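Long-range contacts in type II secretion system protein L (Pseudomonas aeruginosa, PDB 6GHU), which serves as an inner-membrane component of the type II secretion system, linking the cytoplasmic energy-providing protein to the rest of the machinery that exports proteases and toxins: residues Leu5-Ala9 / Leu52-Leu57; Val12-Glu16 / Arg47-Leu52. One frame throughout, in Å; residues are numbered along the deposited sequence.

Contact 1. Residues Leu5-Ala9 / Leu52-Leu57; sequences LLGQA and LSESGL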
ATOM      1  N   LEU A   5       3.505   1.918  -8.421  1.00 38.46           N
ATOM      2  CA  LEU A   5       2.818   3.114  -7.946  1.00 35.48           C
ATOM      3  C   LEU A   5       2.869   3.184  -6.427  1.00 45.24           C
ATOM      4  O   LEU A   5       3.338   4.170  -5.847  1.00 37.71           O
ATOM      5  CB  LEU A   5       1.371   3.112  -8.446  1.00 43.07           C
ATOM      6  CG  LEU A   5       0.449   4.299  -8.142  1.00 43.18           C
ATOM      7  CD1 LEU A   5      -0.738   4.271  -9.092  1.00 53.76           C
ATOM      8  CD2 LEU A   5      -0.059   4.302  -6.703  1.00 42.31           C
ATOM      9  N   LEU A   6       2.399   2.127  -5.763  1.00 34.30           N
ATOM     10  CA  LEU A   6       2.458   2.074  -4.307  1.00 45.27           C
ATOM     11  C   LEU A   6       3.898   2.128  -3.819  1.00 33.20           C
ATOM     12  O   LEU A   6       4.224   2.874  -2.888  1.00 37.17           O
ATOM     13  CB  LEU A   6       1.776   0.804  -3.802  1.00 49.59           C
ATOM     14  CG  LEU A   6       0.450   1.001  -3.075  1.00 44.91           C
ATOM     15  CD1 LEU A   6      -0.181  -0.352  -2.771  1.00 62.81           C
ATOM     16  CD2 LEU A   6       0.648   1.808  -1.794  1.00 46.31           C
ATOM     17  N   GLY A   7       4.771   1.333  -4.431  1.00 28.84           N
ATOM     18  CA  GLY A   7       6.168   1.343  -4.035  1.00 39.88           C
ATOM     19  C   GLY A   7       6.805   2.709  -4.189  1.00 32.16           C
ATOM     20  O   GLY A   7       7.550   3.159  -3.317  1.00 29.03           O
ATOM     21  N   GLN A   8       6.522   3.390  -5.298  1.00 27.22           N
ATOM     22  CA  GLN A   8       7.085   4.718  -5.499  1.00 35.73           C
ATOM     23  C   GLN A   8       6.512   5.711  -4.494  1.00 33.90           C
ATOM     24  O   GLN A   8       7.256   6.503  -3.907  1.00 30.66           O
ATOM     25  CB  GLN A   8       6.833   5.183  -6.933  1.00 30.42           C
ATOM     26  CG  GLN A   8       7.553   6.469  -7.288  1.00 39.92           C
ATOM     27  CD  GLN A   8       7.598   6.708  -8.780  1.00 44.34           C
ATOM     28  OE1 GLN A   8       7.877   5.794  -9.557  1.00 58.66           O
ATOM     29  NE2 GLN A   8       7.322   7.938  -9.192  1.00 40.10           N
ATOM     30  N   ALA A   9       5.196   5.667  -4.264  1.00 24.91           N
ATOM     31  CA  ALA A   9       4.590   6.559  -3.284  1.00 27.99           C
ATOM     32  C   ALA A   9       5.193   6.349  -1.900  1.00 27.77           C
ATOM     33  O   ALA A   9       5.491   7.316  -1.190  1.00 27.39           O
ATOM     34  CB  ALA A   9       3.080   6.348  -3.245  1.00 26.28           C
ATOM     35  N   LEU A  52       5.183  13.951  -4.827  1.00 19.28           N
ATOM     36  CA  LEU A  52       4.559  12.813  -5.495  1.00 18.02           C
ATOM     37  C   LEU A  52       4.336  13.109  -6.970  1.00 21.87           C
ATOM     38  O   LEU A  52       4.597  12.262  -7.831  1.00 20.64           O
ATOM     39  CB  LEU A  52       3.237  12.468  -4.818  1.00 28.89           C
ATOM     40  CG  LEU A  52       3.358  11.908  -3.404  1.00 24.81           C
ATOM     41  CD1 LEU A  52       2.020  11.965  -2.712  1.00 25.12           C
ATOM     42  CD2 LEU A  52       3.889  10.479  -3.447  1.00 24.00           C
ATOM     43  N   SER A  53       3.854  14.313  -7.274  1.00 18.57           N
ATOM     44  CA  SER A  53       3.644  14.707  -8.662  1.00 19.28           C
ATOM     45  C   SER A  53       4.966  14.797  -9.409  1.00 24.13           C
ATOM     46  O   SER A  53       5.079  14.323 -10.543  1.00 21.21           O
ATOM     47  CB  SER A  53       2.900  16.043  -8.708  1.00 19.18           C
ATOM     48  OG  SER A  53       2.793  16.528 -10.033  1.00 33.74           O
ATOM     49  N   GLU A  54       5.980  15.402  -8.780  1.00 22.59           N
ATOM     50  CA  GLU A  54       7.309  15.495  -9.376  0.59 24.11           C
ATOM     51  C   GLU A  54       7.866  14.117  -9.715  1.00 22.62           C
ATOM     52  O   GLU A  54       8.592  13.956 -10.702  1.00 23.89           O
ATOM     53  CB  GLU A  54       8.244  16.233  -8.411  0.59 23.27           C
ATOM     54  CG  GLU A  54       9.727  15.912  -8.556  0.59 33.45           C
ATOM     55  CD  GLU A  54      10.564  16.540  -7.460  0.59 29.82           C
ATOM     56  OE1 GLU A  54      11.296  15.789  -6.770  0.59 14.40           O
ATOM     57  OE2 GLU A  54      10.477  17.778  -7.279  0.59 17.57           O
ATOM     58  N   SER A  55       7.563  13.119  -8.889  1.00 26.91           N
ATOM     59  CA  SER A  55       8.070  11.777  -9.153  1.00 24.94           C
ATOM     60  C   SER A  55       7.347  11.094 -10.302  1.00 26.46           C
ATOM     61  O   SER A  55       7.729   9.977 -10.666  1.00 35.85           O
ATOM     62  CB  SER A  55       7.950  10.909  -7.904  1.00 25.19           C
ATOM     63  OG  SER A  55       6.605  10.513  -7.705  1.00 27.63           O
ATOM     64  N   GLY A  56       6.317  11.718 -10.866  1.00 22.57           N
ATOM     65  CA  GLY A  56       5.584  11.144 -11.972  1.00 26.07           C
ATOM     66  C   GLY A  56       4.242  10.544 -11.615  1.00 25.52           C
ATOM     67  O   GLY A  56       3.582   9.980 -12.497  1.00 27.04           O
ATOM     68  N   LEU A  57       3.814  10.648 -10.360  1.00 21.60           N
ATOM     69  CA  LEU A  57       2.545  10.081  -9.930  1.00 25.19           C
ATOM     70  C   LEU A  57       1.419  11.087 -10.110  1.00 29.54           C
ATOM     71  O   LEU A  57       1.593  12.288  -9.874  1.00 22.86           O
ATOM     72  CB  LEU A  57       2.612   9.651  -8.465  1.00 25.66           C
ATOM     73  CG  LEU A  57       3.646   8.582  -8.117  1.00 20.75           C
ATOM     74  CD1 LEU A  57       3.666   8.360  -6.620  1.00 21.53           C
ATOM     75  CD2 LEU A  57       3.340   7.290  -8.849  1.00 24.88           C
TER

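Contact 2. Residues Val12-Glu16 / Arg47-Leu52; sequences VIGGE and RLRSRL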
ATOM      1  N   VAL A  12       8.487   8.181  -1.755  1.00 26.19           N
ATOM      2  CA  VAL A  12       8.333   9.631  -1.697  1.00 24.02           C
ATOM      3  C   VAL A  12       7.804  10.051  -0.332  1.00 28.93           C
ATOM      4  O   VAL A  12       8.319  10.987   0.294  1.00 25.57           O
ATOM      5  CB  VAL A  12       7.414  10.110  -2.834  1.00 27.53           C
ATOM      6  CG1 VAL A  12       7.210  11.615  -2.778  1.00 29.29           C
ATOM      7  CG2 VAL A  12       8.006   9.715  -4.173  1.00 24.49           C
ATOM      8  N   ILE A  13       6.764   9.369   0.150  1.00 21.68           N
ATOM      9  CA  ILE A  13       6.206   9.698   1.457  1.00 26.74           C
ATOM     10  C   ILE A  13       7.263   9.512   2.534  1.00 28.88           C
ATOM     11  O   ILE A  13       7.346  10.295   3.492  1.00 24.28           O
ATOM     12  CB  ILE A  13       4.952   8.847   1.724  1.00 23.59           C
ATOM     13  CG1 ILE A  13       3.874   9.178   0.690  1.00 27.84           C
ATOM     14  CG2 ILE A  13       4.416   9.089   3.127  1.00 24.29           C
ATOM     15  CD1 ILE A  13       2.796   8.118   0.543  1.00 30.33           C
ATOM     16  N   GLY A  14       8.101   8.486   2.383  1.00 23.83           N
ATOM     17  CA  GLY A  14       9.185   8.249   3.319  1.00 31.93           C
ATOM     18  C   GLY A  14      10.186   9.381   3.391  1.00 26.00           C
ATOM     19  O   GLY A  14      10.865   9.530   4.410  1.00 37.54           O
ATOM     20  N   GLY A  15      10.300  10.178   2.327  1.00 31.37           N
ATOM     21  CA  GLY A  15      11.134  11.364   2.359  1.00 35.20           C
ATOM     22  C   GLY A  15      10.544  12.516   3.142  1.00 30.03           C
ATOM     23  O   GLY A  15      11.232  13.522   3.338  1.00 34.17           O
ATOM     24  N   GLU A  16       9.287  12.401   3.578  1.00 26.66           N
ATOM     25  CA  GLU A  16       8.654  13.388   4.447  1.00 25.43           C
ATOM     26  C   GLU A  16       8.420  12.760   5.815  1.00 22.59           C
ATOM     27  O   GLU A  16       7.316  12.274   6.102  1.00 24.09           O
ATOM     28  CB  GLU A  16       7.342  13.886   3.843  1.00 27.17           C
ATOM     29  CG  GLU A  16       7.526  14.772   2.620  1.00 29.46           C
ATOM     30  CD  GLU A  16       8.080  16.147   2.955  1.00 38.30           C
ATOM     31  OE1 GLU A  16       8.583  16.823   2.031  1.00 35.98           O
ATOM     32  OE2 GLU A  16       8.014  16.553   4.135  1.00 34.49           O
ATOM     33  N   ARG A  47       3.871  20.125   0.156  1.00 24.24           N
ATOM     34  CA  ARG A  47       5.178  19.685  -0.308  1.00 26.37           C
ATOM     35  C   ARG A  47       5.138  18.217  -0.709  1.00 21.33           C
ATOM     36  O   ARG A  47       5.686  17.833  -1.745  1.00 19.06           O
ATOM     37  CB  ARG A  47       6.226  19.923   0.778  1.00 20.66           C
ATOM     38  CG  ARG A  47       7.653  19.670   0.321  1.00 28.26           C
ATOM     39  CD  ARG A  47       8.652  20.194   1.331  1.00 29.29           C
ATOM     40  NE  ARG A  47       8.613  19.434   2.576  1.00 31.42           N
ATOM     41  CZ  ARG A  47       8.991  19.908   3.760  1.00 29.44           C
ATOM     42  NH1 ARG A  47       9.429  21.154   3.876  1.00 42.40           N
ATOM     43  NH2 ARG A  47       8.918  19.136   4.837  1.00 31.31           N
ATOM     44  N   LEU A  48       4.477  17.388   0.098  1.00 19.66           N
ATOM     45  CA  LEU A  48       4.332  15.977  -0.232  1.00 22.38           C
ATOM     46  C   LEU A  48       3.571  15.781  -1.541  1.00 25.18           C
ATOM     47  O   LEU A  48       3.947  14.940  -2.363  1.00 20.63           O
ATOM     48  CB  LEU A  48       3.623  15.251   0.911  1.00 25.77           C
ATOM     49  CG  LEU A  48       3.218  13.806   0.607  1.00 26.78           C
ATOM     50  CD1 LEU A  48       4.432  12.995   0.190  1.00 25.90           C
ATOM     51  CD2 LEU A  48       2.549  13.179   1.806  1.00 24.70           C
ATOM     52  N   ARG A  49       2.485  16.528  -1.746  1.00 23.15           N
ATOM     53  CA  ARG A  49       1.775  16.441  -3.018  1.00 25.56           C
ATOM     54  C   ARG A  49       2.707  16.792  -4.168  1.00 21.09           C
ATOM     55  O   ARG A  49       2.755  16.088  -5.184  1.00 20.11           O
ATOM     56  CB  ARG A  49       0.562  17.371  -3.019  1.00 25.13           C
ATOM     57  CG  ARG A  49      -0.308  17.268  -4.273  1.00 28.72           C
ATOM     58  CD  ARG A  49      -0.933  18.607  -4.642  1.00 29.96           C
ATOM     59  NE  ARG A  49       0.084  19.629  -4.886  1.00 36.95           N
ATOM     60  CZ  ARG A  49       0.806  19.730  -5.999  1.00 34.83           C
ATOM     61  NH1 ARG A  49       0.638  18.869  -6.992  1.00 31.42           N
ATOM     62  NH2 ARG A  49       1.709  20.693  -6.118  1.00 33.69           N
ATOM     63  N   SER A  50       3.456  17.885  -4.016  1.00 19.96           N
ATOM     64  CA  SER A  50       4.382  18.321  -5.056  1.00 20.82           C
ATOM     65  C   SER A  50       5.436  17.260  -5.340  1.00 17.99           C
ATOM     66  O   SER A  50       5.776  17.011  -6.500  1.00 21.22           O
ATOM     67  CB  SER A  50       5.049  19.635  -4.637  1.00 29.01           C
ATOM     68  OG  SER A  50       5.837  20.160  -5.686  1.00 33.81           O
ATOM     69  N   ARG A  51       5.955  16.615  -4.292  1.00 18.31           N
ATOM     70  CA  ARG A  51       6.971  15.584  -4.479  1.00 22.02           C
ATOM     71  C   ARG A  51       6.401  14.357  -5.186  1.00 22.94           C
ATOM     72  O   ARG A  51       7.069  13.757  -6.037  1.00 22.01           O
ATOM     73  CB  ARG A  51       7.562  15.177  -3.130  1.00 18.94           C
ATOM     74  CG  ARG A  51       8.341  16.271  -2.412  1.00 24.66           C
ATOM     75  CD  ARG A  51       9.466  16.805  -3.257  1.00 25.11           C
ATOM     76  NE  ARG A  51      10.368  17.669  -2.492  1.00 30.90           N
ATOM     77  CZ  ARG A  51      10.204  18.980  -2.325  1.00 39.67           C
ATOM     78  NH1 ARG A  51       9.162  19.606  -2.860  1.00 29.17           N
ATOM     79  NH2 ARG A  51      11.089  19.668  -1.615  1.00 31.55           N
ATOM     80  N   LEU A  52       5.183  13.951  -4.827  1.00 19.28           N
ATOM     81  CA  LEU A  52       4.559  12.813  -5.495  1.00 18.02           C
ATOM     82  C   LEU A  52       4.336  13.109  -6.970  1.00 21.87           C
ATOM     83  O   LEU A  52       4.597  12.262  -7.831  1.00 20.64           O
ATOM     84  CB  LEU A  52       3.237  12.468  -4.818  1.00 28.89           C
ATOM     85  CG  LEU A  52       3.358  11.908  -3.404  1.00 24.81           C
ATOM     86  CD1 LEU A  52       2.020  11.965  -2.712  1.00 25.12           C
ATOM     87  CD2 LEU A  52       3.889  10.479  -3.447  1.00 24.00           C
TER

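Contact 1. Residues Leu5-Ala9 / Leu52-Leu57
Q8 reaches from helix 3-14 to S55, the residue just past the C-terminal end of helix 42-54. The well-formed bond runs from Q8 NE2 to S55 OG, 3.1 Å long, nearly straight (161° at the hydrogen) and lying in the amide plane. The same NE2 also lies close to the backbone O of S55, but that approach is too short and too bent to count as more than a doubtful, weak bond. Glutamine suits this partly exposed place because its chain, with CG anti to the backbone N (chi1 -172°) and extended beyond, is long enough to bring an amide N-H to the neighbouring helix end.

Beneath the amide the contact turns apolar. L57 sets CD1 against A9, 4.0 Å from A9 CB, and CD2 near L5, 4.2 Å from L5 CG. The small methyl of A9 lets the chains come close, and CD2 of L52 also packs there, 4.0 Å from A9 CA. These two helices lie on one face of the antiparallel sheet of a ferredoxin-like fold, and L5, A9 and L52 all touch I77 of strand 70-77.

What positions S55 and L57 is the helix end itself. G56, at positive phi (103°), closes a Schellman motif, a conformation glycine adopts readily. S55 OG donates to L52 O at 2.7 Å, while L57 N approaches that oxygen from the opposite face of its carbonyl plane at 3.1 Å.

Contact 2. Residues Val12-Glu16 / Arg47-Leu52
E16 and R47 form a side-on salt bridge in which two nitrogens of the arginine each take one carboxylate oxygen. R47 NE lies 2.7 Å from E16 OE1, on its syn side but 20° out of the carboxylate plane; R47 NH2 gives the straighter bond, 2.8 Å to the syn lone pair of E16 OE2. With the two planes nearly coplanar, the paired bonds restrain rotation of both groups. The arginine chain leaves its helix with CG anti to the backbone N and bends at chi3 (68°), presenting its NE edge to the acid. E16 is bent at chi2 (-72°), which turns its carboxylate toward R47. The nearby R51, whose NE is 4.9 Å from E16 OE1, probably adds to the positive field around this buried acid, and its guanidinium has CG of R47 against one face.

Below the charges, V12 inserts CG1 between R51 and L52, 3.6 Å from both R51 CB and L52 CD2. A beta-branched side chain suits this spot, since one branch can point across to helix 42-54 while the other lies toward S55. I13 offers CG1 to L48 CD1 at 3.9 Å. L48 suits its buried place because its branched end can set CD1 against I13 while the side chain also rests on L75 of strand 70-77. L52 touches L75 too and meets V59 of strand 59-67, so the two helices pack side by side over the sheet.

Overall arrangement
Both contacts join helix 3-14 to helix 42-54, and contact 2 is nested within the chain loop that contact 1 closes. L52 belongs to both, and packing of S55 OG on V12 CG2 connects them, so they form one continuous interface with centres 8 Å apart. Each has an apolar side facing the sheet and a polar side, but the polar chemistry differs. In contact 1, where helix 42-54 ends, a neutral amide meets a serine; in contact 2, past the end of helix 3-14, charged side chains pair. Both are partly buried, contact 2 more deeply: four of its seven touching residues are buried against two of seven, and it covers 368 against 249 Å². Near contact 1, L6 packs on L6 of the second subunit, whereas no other chain of the dimer touches contact 2.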